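Local coordinates for uracil-DNA glycosylase (Nitratifractor salsuginis, PDB 5X3G), which adopts a compact alpha/beta fold of the uracil-DNA glycosylase family, built around a four-stranded parallel sheet in the strand order 2-1-3-4, at residues Ala62-Arg67 against Ile88-Ile93; Tyr81-Ser86 against Asp94-Glu99; Arg117-Met122 against Met249-Lys254; Leu147-Met152 against Arg156-Arg161. All blocks are in the same frame, centred on the assembly; numbering follows the deposited sequence.

Overall arrangement
Contacts 1 and 2 are partly buried and share the loop after strand 73-77, where Tyr-81 joins them through Phe-92, yet their chemistry differs. Contact 1, its middle about 6 Å from the centre of the chain, rests on van der Waals packing; contact 2, about 13 Å out, is held by two salt bridges, a serine hydroxyl and a backbone hydrogen bond. Contacts 3 and 4, centres about 9 Å apart, are both buried. Side chains meeting across contact 3 are all apolar, with no hydrogen bond between its segments, whereas contact 4 is mainly polar. Asn-158 of helix 152-161 joins these two by holding the C-terminal turn at Leu-251, as does a backbone bond between Leu-252 and Val-149.

Contact 1 of 4, residues Ala62-Arg67 against Ile88-Ile93; sequences AFSTLR and IGYAFI
Tyr-90 brings the CD1 and CE1 atoms of its ring obliquely against Ala-62, with CE1 3.7 Å from Ala-62 CA and CD1 4.2 Å from Ala-62 CB. The alpha carbon lies nearer the ring than the methyl does, and backbone therefore carries much of the packing. With CG set beside its own backbone N (chi1 -62°), the ring reaches along the 3-10 turn that ends at Phe-63 and brings its hydroxyl toward Ser-64. There Tyr-90 OH lies 3.7 Å from Ser-64 OG, a packing distance; the serine oxygen bonds instead to the carbonyl of Ala-61. Ile-88 CG1 meets the edge of the same ring from within its own segment. Behind the tyrosine, Gly-89 passes close to the turn, its carbonyl O 3.8 Å from Ala-62 CB. Its phi of 89° lies in a region that glycine readily occupies. Arg-156 and Glu-160 of helix 152-161 also touch Tyr-90, while Ala-62 continues onto Leu-165 of strand 164-168. Ala-91 is backbone-bonded to Leu-166, tying the second segment to that outermost strand. The end of a 3-10 turn and an irregular loop are thus packed together next to the parallel sheet: the connections before and after strand 73-77 meet beside edge strand 164-168 and helix 152-161 of the alpha/beta domain.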
# COMPACT_ATOMS: atom_id res chain seq x y z
N ALA A 62 2.47 -0.50 -7.48
CA ALA A 62 1.45 0.43 -7.02
C ALA A 62 1.08 1.47 -8.08
O ALA A 62 0.01 2.08 -7.99
CB ALA A 62 1.92 1.13 -5.74
N PHE A 63 1.94 1.67 -9.08
CA PHE A 63 1.70 2.63 -10.15
C PHE A 63 1.23 1.97 -11.44
O PHE A 63 1.07 2.65 -12.45
CB PHE A 63 2.98 3.43 -10.44
CG PHE A 63 3.55 4.14 -9.24
CD1 PHE A 63 3.29 5.48 -9.01
CD2 PHE A 63 4.38 3.47 -8.35
CE1 PHE A 63 3.82 6.14 -7.92
CE2 PHE A 63 4.91 4.12 -7.25
CZ PHE A 63 4.63 5.46 -7.03
N SER A 64 1.00 0.65 -11.43
CA SER A 64 0.78 -0.10 -12.66
C SER A 64 -0.66 -0.03 -13.16
O SER A 64 -0.94 -0.56 -14.25
CB SER A 64 1.18 -1.56 -12.46
OG SER A 64 0.41 -2.18 -11.45
N THR A 65 -1.57 0.58 -12.41
CA THR A 65 -2.95 0.70 -12.87
C THR A 65 -3.42 2.14 -12.78
O THR A 65 -3.90 2.71 -13.77
CB THR A 65 -3.87 -0.20 -12.04
OG1 THR A 65 -3.37 -1.54 -12.05
CG2 THR A 65 -5.28 -0.20 -12.62
N LEU A 66 -3.28 2.75 -11.60
CA LEU A 66 -3.64 4.15 -11.43
C LEU A 66 -2.80 5.04 -12.34
O LEU A 66 -1.60 4.80 -12.53
CB LEU A 66 -3.44 4.57 -9.97
CG LEU A 66 -4.41 4.06 -8.91
CD1 LEU A 66 -3.90 4.42 -7.53
CD2 LEU A 66 -5.80 4.63 -9.13
N ARG A 67 -3.43 6.04 -12.89
CA ARG A 67 -2.79 7.18 -13.54
C ARG A 67 -2.75 8.35 -12.56
O ARG A 67 -3.57 8.41 -11.64
CB ARG A 67 -3.55 7.57 -14.81
CG ARG A 67 -3.83 6.37 -15.70
CD ARG A 67 -2.54 5.81 -16.30
NE ARG A 67 -2.60 5.69 -17.75
CZ ARG A 67 -2.93 4.57 -18.38
NH1 ARG A 67 -3.23 3.48 -17.68
NH2 ARG A 67 -2.95 4.53 -19.71
N ILE A 88 4.88 -7.81 -2.84
CA ILE A 88 4.44 -7.82 -4.23
C ILE A 88 4.29 -6.40 -4.77
O ILE A 88 3.59 -6.17 -5.76
CB ILE A 88 3.11 -8.59 -4.38
CG1 ILE A 88 2.01 -7.94 -3.55
CG2 ILE A 88 3.29 -10.05 -4.00
CD1 ILE A 88 0.63 -8.51 -3.84
N GLY A 89 4.95 -5.44 -4.13
CA GLY A 89 5.00 -4.08 -4.65
C GLY A 89 3.88 -3.17 -4.22
O GLY A 89 3.73 -2.08 -4.80
N TYR A 90 3.08 -3.57 -3.24
CA TYR A 90 2.01 -2.75 -2.70
C TYR A 90 2.18 -2.60 -1.20
O TYR A 90 2.53 -3.57 -0.51
CB TYR A 90 0.63 -3.37 -2.96
CG TYR A 90 0.26 -3.51 -4.42
CD1 TYR A 90 -0.27 -2.45 -5.13
CD2 TYR A 90 0.41 -4.73 -5.07
CE1 TYR A 90 -0.62 -2.58 -6.46
CE2 TYR A 90 0.06 -4.88 -6.40
CZ TYR A 90 -0.45 -3.80 -7.09
OH TYR A 90 -0.80 -3.94 -8.41
N ALA A 91 1.93 -1.40 -0.69
CA ALA A 91 1.75 -1.24 0.74
C ALA A 91 0.53 -2.03 1.20
O ALA A 91 -0.45 -2.19 0.46
CB ALA A 91 1.59 0.24 1.10
N PHE A 92 0.63 -2.59 2.41
CA PHE A 92 -0.49 -3.19 3.12
C PHE A 92 -0.94 -4.54 2.54
O PHE A 92 -1.38 -5.41 3.29
CB PHE A 92 -1.68 -2.23 3.15
CG PHE A 92 -2.62 -2.47 4.30
CD1 PHE A 92 -2.12 -2.75 5.56
CD2 PHE A 92 -3.99 -2.41 4.12
CE1 PHE A 92 -2.97 -2.97 6.62
CE2 PHE A 92 -4.85 -2.64 5.18
CZ PHE A 92 -4.33 -2.92 6.43
N ILE A 93 -0.82 -4.72 1.23
CA ILE A 93 -1.30 -5.95 0.59
C ILE A 93 -0.25 -7.05 0.77
O ILE A 93 0.86 -6.96 0.23
CB ILE A 93 -1.60 -5.73 -0.90
CG1 ILE A 93 -2.58 -4.57 -1.07
CG2 ILE A 93 -2.19 -6.99 -1.50
CD1 ILE A 93 -3.92 -4.79 -0.40

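Contact 2 of 4, residues Tyr81-Ser86 against Asp94-Glu99; sequences YPRPES and DGRVRE
Asp-94 starts its contact at CB, which lies 3.7 Å from Tyr-81 CE2. CG then stands anti to the backbone N (chi1 -169°), a torsion that carries the carboxylate over one face of the tyrosine ring. The two planes are only 25° apart, and Asp-94 OD2 sits above the ring centre. At the tip the two oxygens divide their work. OD2 takes Arg-83 NH2 on its syn side in a salt bridge of 2.9 Å between those atoms, the donor lying 26° out of the carboxylate plane. OD1 uses its anti lone pair for the backbone N of Arg-96 at 2.8 Å and also receives the hydroxyl of Ser-86. The separation of Ser-86 OG from Asp-94 OD1, 2.4 Å, is very short, so its exact length is doubtful. Ser-86 OG in turn accepts a bond from Arg-83 NE, making the serine a bridge between Arg-83 and Asp-94 that helps fix the rotation of the guanidinium. Close by, the backbones meet directly: Gly-95 N donates to Ser-86 O at 2.7 Å, an approach possible because Gly-95 has no side chain. Arg-96 runs alongside Glu-85, its NH1 2.9 Å from Glu-85 OE2 in a second salt bridge, while its NH2 pairs with Glu-109. Tyr-81 OH bonds to the carbonyl of Phe-92. By accepting from Arg-96 N, Asp-94 OD1 forms an Asx turn that coincides with the start of the type I turn from Asp-94 to Val-97, closing the loop that begins at Tyr-81, last residue of the family's Gly-Gln-Asp-Pro-Tyr motif.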
# COMPACT_ATOMS: atom_id res chain seq x y z
N TYR A 81 7.07 -6.39 2.84
CA TYR A 81 7.02 -7.43 3.85
C TYR A 81 8.28 -8.29 3.79
O TYR A 81 8.82 -8.55 2.71
CB TYR A 81 5.78 -8.31 3.64
CG TYR A 81 4.47 -7.65 4.04
CD1 TYR A 81 4.23 -7.31 5.36
CD2 TYR A 81 3.48 -7.40 3.10
CE1 TYR A 81 3.03 -6.72 5.74
CE2 TYR A 81 2.28 -6.82 3.47
CZ TYR A 81 2.06 -6.48 4.79
OH TYR A 81 0.87 -5.90 5.16
N PRO A 82 8.78 -8.75 4.94
CA PRO A 82 10.08 -9.46 4.97
C PRO A 82 10.06 -10.83 4.31
O PRO A 82 10.98 -11.63 4.51
CB PRO A 82 10.38 -9.58 6.47
CG PRO A 82 9.46 -8.59 7.15
CD PRO A 82 8.24 -8.55 6.29
N ARG A 83 9.04 -11.10 3.51
CA ARG A 83 8.81 -12.44 2.98
C ARG A 83 8.74 -12.39 1.46
O ARG A 83 8.03 -11.54 0.90
CB ARG A 83 7.52 -13.00 3.58
CG ARG A 83 7.62 -13.23 5.08
CD ARG A 83 6.33 -13.74 5.68
NE ARG A 83 5.28 -12.75 5.51
CZ ARG A 83 5.09 -11.71 6.32
NH1 ARG A 83 5.89 -11.52 7.36
NH2 ARG A 83 4.11 -10.85 6.08
N PRO A 84 9.47 -13.25 0.76
CA PRO A 84 9.45 -13.20 -0.72
C PRO A 84 8.07 -13.35 -1.31
O PRO A 84 7.72 -12.62 -2.24
CB PRO A 84 10.38 -14.36 -1.12
CG PRO A 84 11.25 -14.58 0.07
CD PRO A 84 10.41 -14.27 1.27
N GLU A 85 7.26 -14.28 -0.80
CA GLU A 85 5.92 -14.47 -1.33
C GLU A 85 4.94 -13.41 -0.85
O GLU A 85 3.85 -13.27 -1.43
CB GLU A 85 5.40 -15.87 -0.97
CG GLU A 85 5.14 -16.10 0.51
CD GLU A 85 6.40 -16.42 1.32
OE1 GLU A 85 7.51 -16.35 0.75
OE2 GLU A 85 6.26 -16.74 2.52
N SER A 86 5.29 -12.64 0.19
CA SER A 86 4.42 -11.59 0.71
C SER A 86 4.62 -10.24 0.03
O SER A 86 3.65 -9.49 -0.13
CB SER A 86 4.65 -11.41 2.21
OG SER A 86 3.86 -12.30 2.97
N ASP A 94 -0.62 -8.10 1.50
CA ASP A 94 0.28 -9.21 1.76
C ASP A 94 0.08 -10.28 0.69
O ASP A 94 -1.00 -10.89 0.60
CB ASP A 94 0.05 -9.78 3.16
CG ASP A 94 1.14 -10.75 3.58
OD1 ASP A 94 1.54 -11.60 2.77
OD2 ASP A 94 1.59 -10.67 4.74
N GLY A 95 1.12 -10.54 -0.10
CA GLY A 95 1.06 -11.50 -1.18
C GLY A 95 0.88 -12.94 -0.76
O GLY A 95 0.62 -13.79 -1.62
N ARG A 96 1.03 -13.25 0.53
CA ARG A 96 0.71 -14.60 1.00
C ARG A 96 -0.78 -14.88 0.92
O ARG A 96 -1.18 -16.03 0.68
CB ARG A 96 1.19 -14.82 2.43
CG ARG A 96 2.66 -15.08 2.58
CD ARG A 96 3.02 -15.44 4.01
NE ARG A 96 2.32 -16.64 4.45
CZ ARG A 96 2.73 -17.88 4.20
NH1 ARG A 96 3.84 -18.09 3.51
NH2 ARG A 96 2.02 -18.92 4.64
N VAL A 97 -1.61 -13.87 1.14
CA VAL A 97 -3.05 -14.06 1.20
C VAL A 97 -3.60 -14.16 -0.21
O VAL A 97 -3.30 -13.33 -1.08
CB VAL A 97 -3.72 -12.90 1.96
CG1 VAL A 97 -5.20 -13.17 2.11
CG2 VAL A 97 -3.06 -12.70 3.32
N ARG A 98 -4.40 -15.20 -0.45
CA ARG A 98 -5.14 -15.31 -1.70
C ARG A 98 -6.63 -15.27 -1.39
O ARG A 98 -7.28 -14.24 -1.57
CB ARG A 98 -4.75 -16.59 -2.44
CG ARG A 98 -3.39 -16.49 -3.12
CD ARG A 98 -2.99 -17.79 -3.77
NE ARG A 98 -2.76 -18.84 -2.79
CZ ARG A 98 -2.29 -20.05 -3.08
NH1 ARG A 98 -1.98 -20.35 -4.33
NH2 ARG A 98 -2.11 -20.95 -2.12
N GLU A 99 -7.17 -16.38 -0.90
CA GLU A 99 -8.57 -16.41 -0.50
C GLU A 99 -8.78 -15.61 0.78
O GLU A 99 -7.99 -15.70 1.72
CB GLU A 99 -9.06 -17.85 -0.31
CG GLU A 99 -9.18 -18.67 -1.59
CD GLU A 99 -7.83 -18.98 -2.22
OE1 GLU A 99 -6.87 -19.26 -1.47
OE2 GLU A 99 -7.73 -18.94 -3.47

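Contact 3 of 4, residues Arg117-Met122 against Met249-Lys254; sequences RNFIKM and MDLLLK
A first torsion of -177° swings Phe-119 CG away from its backbone N, turning the ring off the helix toward Leu-251, whose own CG lies beside its backbone N (chi1 -65°) and so extends to meet it. The two side chains cross at about a right angle. The methyl Leu-251 CD1 arrives at the ring's edge, close to its plane, 3.5 Å from Phe-119 CZ and 3.8 Å from Phe-119 CE2, so the leucine abuts the rim. One face of the ring is taken within the helix by selenomethionine Met-122, whose CE lies 3.4 Å above the ring plane, toward the rim. At the next residue of each segment, Leu-252 crosses Ile-120, again at about a right angle: Leu-252 CD1 is 4.0 Å from Ile-120 CG2 and 3.7 Å from Ile-120 O, packing against both side chain and helix backbone. Both leucines point toward the helix from the two central places of a type I turn, which Leu-253 N closes onto Asp-250 O at 3.1 Å. No hydrogen bond passes between the two segments, and the side chains that meet are all apolar. Around them, Phe-119 meets Phe-246 of helix 240-246 and Phe-92 edge-to-face, Leu-251 also touches Leu-155 and Phe-159, and Ile-120 rests on Leu-106, so that helix 114-126 and the C-terminal turn pack between helices 240-246 and 152-161 and the short strand 105-106.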
# COMPACT_ATOMS: atom_id res chain seq x y z
N ARG A 117 -6.14 -8.78 8.94
CA ARG A 117 -7.25 -9.38 9.68
C ARG A 117 -8.14 -8.29 10.28
O ARG A 117 -9.35 -8.24 10.02
CB ARG A 117 -6.70 -10.30 10.78
CG ARG A 117 -7.76 -10.99 11.63
CD ARG A 117 -7.13 -11.91 12.68
NE ARG A 117 -6.55 -11.18 13.80
CZ ARG A 117 -5.30 -11.32 14.23
NH1 ARG A 117 -4.48 -12.16 13.62
NH2 ARG A 117 -4.87 -10.61 15.26
N ASN A 118 -7.54 -7.39 11.06
CA ASN A 118 -8.33 -6.36 11.72
C ASN A 118 -8.92 -5.36 10.73
O ASN A 118 -10.03 -4.87 10.95
CB ASN A 118 -7.49 -5.65 12.78
CG ASN A 118 -7.12 -6.55 13.94
OD1 ASN A 118 -7.88 -7.45 14.31
ND2 ASN A 118 -5.95 -6.33 14.53
N PHE A 119 -8.21 -5.07 9.64
CA PHE A 119 -8.75 -4.16 8.64
C PHE A 119 -9.97 -4.75 7.95
O PHE A 119 -10.94 -4.05 7.68
CB PHE A 119 -7.68 -3.81 7.60
CG PHE A 119 -8.14 -2.82 6.56
CD1 PHE A 119 -7.97 -1.46 6.77
CD2 PHE A 119 -8.74 -3.24 5.38
CE1 PHE A 119 -8.40 -0.54 5.83
CE2 PHE A 119 -9.17 -2.32 4.44
CZ PHE A 119 -8.99 -0.97 4.66
N ILE A 120 -9.93 -6.06 7.67
CA ILE A 120 -11.05 -6.70 7.00
C ILE A 120 -12.25 -6.80 7.93
O ILE A 120 -13.39 -6.57 7.52
CB ILE A 120 -10.62 -8.09 6.47
CG1 ILE A 120 -9.65 -7.93 5.30
CG2 ILE A 120 -11.84 -8.90 6.07
CD1 ILE A 120 -9.01 -9.24 4.87
N LYS A 121 -12.02 -7.14 9.20
CA LYS A 121 -13.11 -7.09 10.17
C LYS A 121 -13.69 -5.68 10.27
O LYS A 121 -14.92 -5.51 10.34
CB LYS A 121 -12.64 -7.57 11.54
CG LYS A 121 -12.36 -9.06 11.62
CD LYS A 121 -11.91 -9.44 13.02
CE LYS A 121 -11.51 -10.90 13.10
NZ LYS A 121 -11.10 -11.27 14.48
N MSE A 122 -12.83 -4.67 10.30
CA MSE A 122 -13.24 -3.26 10.34
C MSE A 122 -14.14 -2.94 9.16
O MSE A 122 -15.18 -2.30 9.33
CB MSE A 122 -12.00 -2.33 10.34
CG MSE A 122 -12.29 -0.81 10.37
SE MSE A 122 -12.92 -0.04 8.68
CE MSE A 122 -11.34 -0.32 7.59
N MSE A 249 -15.64 3.54 0.73
CA MSE A 249 -14.90 2.82 -0.29
C MSE A 249 -15.50 1.45 -0.56
O MSE A 249 -15.33 0.90 -1.65
CB MSE A 249 -13.44 2.68 0.12
CG MSE A 249 -12.76 4.00 0.37
SE MSE A 249 -10.83 3.70 0.51
CE MSE A 249 -10.31 5.30 1.50
N ASP A 250 -16.21 0.93 0.44
CA ASP A 250 -16.76 -0.43 0.45
C ASP A 250 -15.80 -1.41 -0.23
O ASP A 250 -16.11 -2.04 -1.23
CB ASP A 250 -18.14 -0.47 -0.21
CG ASP A 250 -18.96 -1.67 0.25
OD1 ASP A 250 -18.42 -2.54 0.96
OD2 ASP A 250 -20.16 -1.74 -0.10
N LEU A 251 -14.61 -1.51 0.37
CA LEU A 251 -13.50 -2.23 -0.25
C LEU A 251 -13.76 -3.73 -0.37
O LEU A 251 -13.09 -4.39 -1.17
CB LEU A 251 -12.23 -1.99 0.56
CG LEU A 251 -11.75 -0.54 0.54
CD1 LEU A 251 -10.76 -0.27 1.67
CD2 LEU A 251 -11.12 -0.21 -0.81
N LEU A 252 -14.71 -4.28 0.38
CA LEU A 252 -15.00 -5.70 0.32
C LEU A 252 -16.14 -6.04 -0.63
O LEU A 252 -16.45 -7.22 -0.79
CB LEU A 252 -15.31 -6.24 1.72
CG LEU A 252 -14.18 -6.12 2.75
CD1 LEU A 252 -14.58 -6.76 4.05
CD2 LEU A 252 -12.89 -6.73 2.23
N LEU A 253 -16.75 -5.05 -1.27
CA LEU A 253 -17.80 -5.31 -2.24
C LEU A 253 -17.18 -5.76 -3.56
O LEU A 253 -16.28 -5.10 -4.09
CB LEU A 253 -18.65 -4.06 -2.46
CG LEU A 253 -19.75 -4.14 -3.52
CD1 LEU A 253 -20.92 -4.98 -3.03
CD2 LEU A 253 -20.21 -2.74 -3.92
N LYS A 254 -17.65 -6.90 -4.07
CA LYS A 254 -17.16 -7.41 -5.34
C LYS A 254 -17.70 -6.57 -6.49
O LYS A 254 -18.91 -6.41 -6.64
CB LYS A 254 -17.56 -8.87 -5.51

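Contact 4 of 4, residues Leu147-Met152 against Arg156-Arg161; sequences LLVSQM and RENFER
Asn-158 ND2 is pressed on by Val-149 CG1 at 3.3 Å and at the same time held by polar partners in the C-terminal turn: it donates to the carbonyl of Leu-251 and more weakly to that of Leu-253. Its CG sits beside the backbone N (chi1 -73°), which carries the amide off the helix toward Val-149. Valine and asparagine slide past each other in opposite directions, the methyl lying by the amide nitrogen. On the other side of the amide, Asn-158 OD1 takes a weak bond from Arg-161 NH1, one turn on, at 3.1 Å. Thus both ends of this buried side chain find polar partners, its orientation being set mainly by the Leu-251 bond, with weak support from Arg-161. The loop beside it is tied to the same C-terminal turn, for Val-149 is backbone-bonded to Leu-252. At the start of helix 152-161, Gln-151 is the N-cap; Glu-154 OE1 accepts from the backbone N of Gln-151, the half of a capping box that the third helical residue supplies. The first turn closes where Arg-156 N donates to Met-152 O over 3.0 Å, nearly straight at 173°. The Arg-156 side chain bends at chi2 and chi3 and leads away from the loop. Arg-156 NH2 forms a salt bridge with Glu-160 OE1 at 2.9 Å; the carboxylate oxygen lies in the guanidinium plane, yet is itself approached from above the carboxylate. Glu-157 CG lies over a face of that guanidinium, 3.6 Å above its plane.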
# COMPACT_ATOMS: atom_id res chain seq x y z
N LEU A 147 -22.01 -11.21 -2.27
CA LEU A 147 -21.70 -9.92 -2.86
C LEU A 147 -20.28 -9.45 -2.57
O LEU A 147 -19.83 -8.48 -3.19
CB LEU A 147 -22.68 -8.85 -2.37
CG LEU A 147 -24.19 -9.08 -2.55
CD1 LEU A 147 -24.98 -7.89 -2.06
CD2 LEU A 147 -24.51 -9.38 -4.00
N LEU A 148 -19.58 -10.11 -1.66
CA LEU A 148 -18.29 -9.63 -1.20
C LEU A 148 -17.15 -10.24 -2.02
O LEU A 148 -17.30 -11.27 -2.68
CB LEU A 148 -18.09 -9.97 0.28
CG LEU A 148 -19.18 -9.48 1.22
CD1 LEU A 148 -18.84 -9.81 2.67
CD2 LEU A 148 -19.41 -7.99 1.05
N VAL A 149 -15.99 -9.57 -1.97
CA VAL A 149 -14.81 -10.09 -2.64
C VAL A 149 -14.48 -11.47 -2.08
O VAL A 149 -14.85 -11.84 -0.96
CB VAL A 149 -13.61 -9.15 -2.49
CG1 VAL A 149 -13.88 -7.82 -3.18
CG2 VAL A 149 -13.27 -8.94 -1.02
N SER A 150 -13.76 -12.25 -2.88
CA SER A 150 -13.25 -13.54 -2.45
C SER A 150 -11.74 -13.64 -2.47
O SER A 150 -11.19 -14.60 -1.92
CB SER A 150 -13.83 -14.67 -3.32
OG SER A 150 -13.26 -14.67 -4.61
N GLN A 151 -11.05 -12.68 -3.08
CA GLN A 151 -9.61 -12.75 -3.29
C GLN A 151 -8.95 -11.46 -2.85
O GLN A 151 -9.50 -10.37 -3.03
CB GLN A 151 -9.29 -13.04 -4.77
CG GLN A 151 -9.66 -14.45 -5.22
CD GLN A 151 -8.69 -15.49 -4.69
OE1 GLN A 151 -7.48 -15.30 -4.72
NE2 GLN A 151 -9.23 -16.60 -4.20
N MSE A 152 -7.76 -11.58 -2.26
CA MSE A 152 -6.96 -10.42 -1.85
C MSE A 152 -6.62 -9.55 -3.05
O MSE A 152 -6.53 -8.32 -2.94
CB MSE A 152 -5.69 -10.90 -1.13
CG MSE A 152 -4.63 -9.84 -0.90
SE MSE A 152 -5.19 -8.49 0.38
CE MSE A 152 -5.13 -9.54 2.01
N ARG A 156 -7.13 -5.44 -3.28
CA ARG A 156 -6.17 -4.52 -3.87
C ARG A 156 -6.81 -3.73 -5.01
O ARG A 156 -6.72 -2.49 -5.07
CB ARG A 156 -4.95 -5.31 -4.35
CG ARG A 156 -3.77 -4.49 -4.85
CD ARG A 156 -3.86 -4.27 -6.35
NE ARG A 156 -3.60 -5.51 -7.09
CZ ARG A 156 -3.83 -5.66 -8.39
NH1 ARG A 156 -3.57 -6.81 -8.99
NH2 ARG A 156 -4.32 -4.65 -9.10
N GLU A 157 -7.48 -4.43 -5.93
CA GLU A 157 -8.14 -3.78 -7.06
C GLU A 157 -9.17 -2.77 -6.58
O GLU A 157 -9.35 -1.71 -7.21
CB GLU A 157 -8.79 -4.82 -7.96
CG GLU A 157 -7.81 -5.67 -8.75
CD GLU A 157 -8.49 -6.81 -9.49
OE1 GLU A 157 -9.60 -7.20 -9.08
OE2 GLU A 157 -7.91 -7.31 -10.47
N ASN A 158 -9.87 -3.07 -5.49
CA ASN A 158 -10.86 -2.13 -4.96
C ASN A 158 -10.20 -0.92 -4.31
O ASN A 158 -10.74 0.18 -4.38
CB ASN A 158 -11.78 -2.84 -3.97
CG ASN A 158 -12.76 -3.78 -4.64
OD1 ASN A 158 -12.93 -3.76 -5.86
ND2 ASN A 158 -13.43 -4.60 -3.84
N PHE A 159 -9.05 -1.11 -3.65
CA PHE A 159 -8.25 0.03 -3.23
C PHE A 159 -7.97 0.95 -4.42
O PHE A 159 -8.14 2.17 -4.33
CB PHE A 159 -6.93 -0.43 -2.62
CG PHE A 159 -6.99 -0.67 -1.14
CD1 PHE A 159 -7.24 0.37 -0.26
CD2 PHE A 159 -6.75 -1.94 -0.63
CE1 PHE A 159 -7.28 0.14 1.10
CE2 PHE A 159 -6.78 -2.17 0.73
CZ PHE A 159 -7.05 -1.13 1.60
N GLU A 160 -7.54 0.36 -5.54
CA GLU A 160 -7.20 1.19 -6.69
C GLU A 160 -8.44 1.83 -7.32
O GLU A 160 -8.36 2.97 -7.80
CB GLU A 160 -6.43 0.36 -7.72
CG GLU A 160 -5.06 -0.06 -7.21
CD GLU A 160 -4.28 -0.91 -8.19
OE1 GLU A 160 -4.89 -1.81 -8.80
OE2 GLU A 160 -3.07 -0.67 -8.36
N ARG A 161 -9.58 1.13 -7.31
CA ARG A 161 -10.82 1.74 -7.79
C ARG A 161 -11.17 2.98 -6.99
O ARG A 161 -11.72 3.94 -7.55
CB ARG A 161 -11.97 0.74 -7.72
CG ARG A 161 -11.98 -0.34 -8.79
CD ARG A 161 -13.27 -1.14 -8.72
NE ARG A 161 -13.46 -2.03 -9.86
CZ ARG A 161 -13.01 -3.27 -9.91
NH1 ARG A 161 -12.33 -3.78 -8.89
NH2 ARG A 161 -13.23 -4.02 -10.98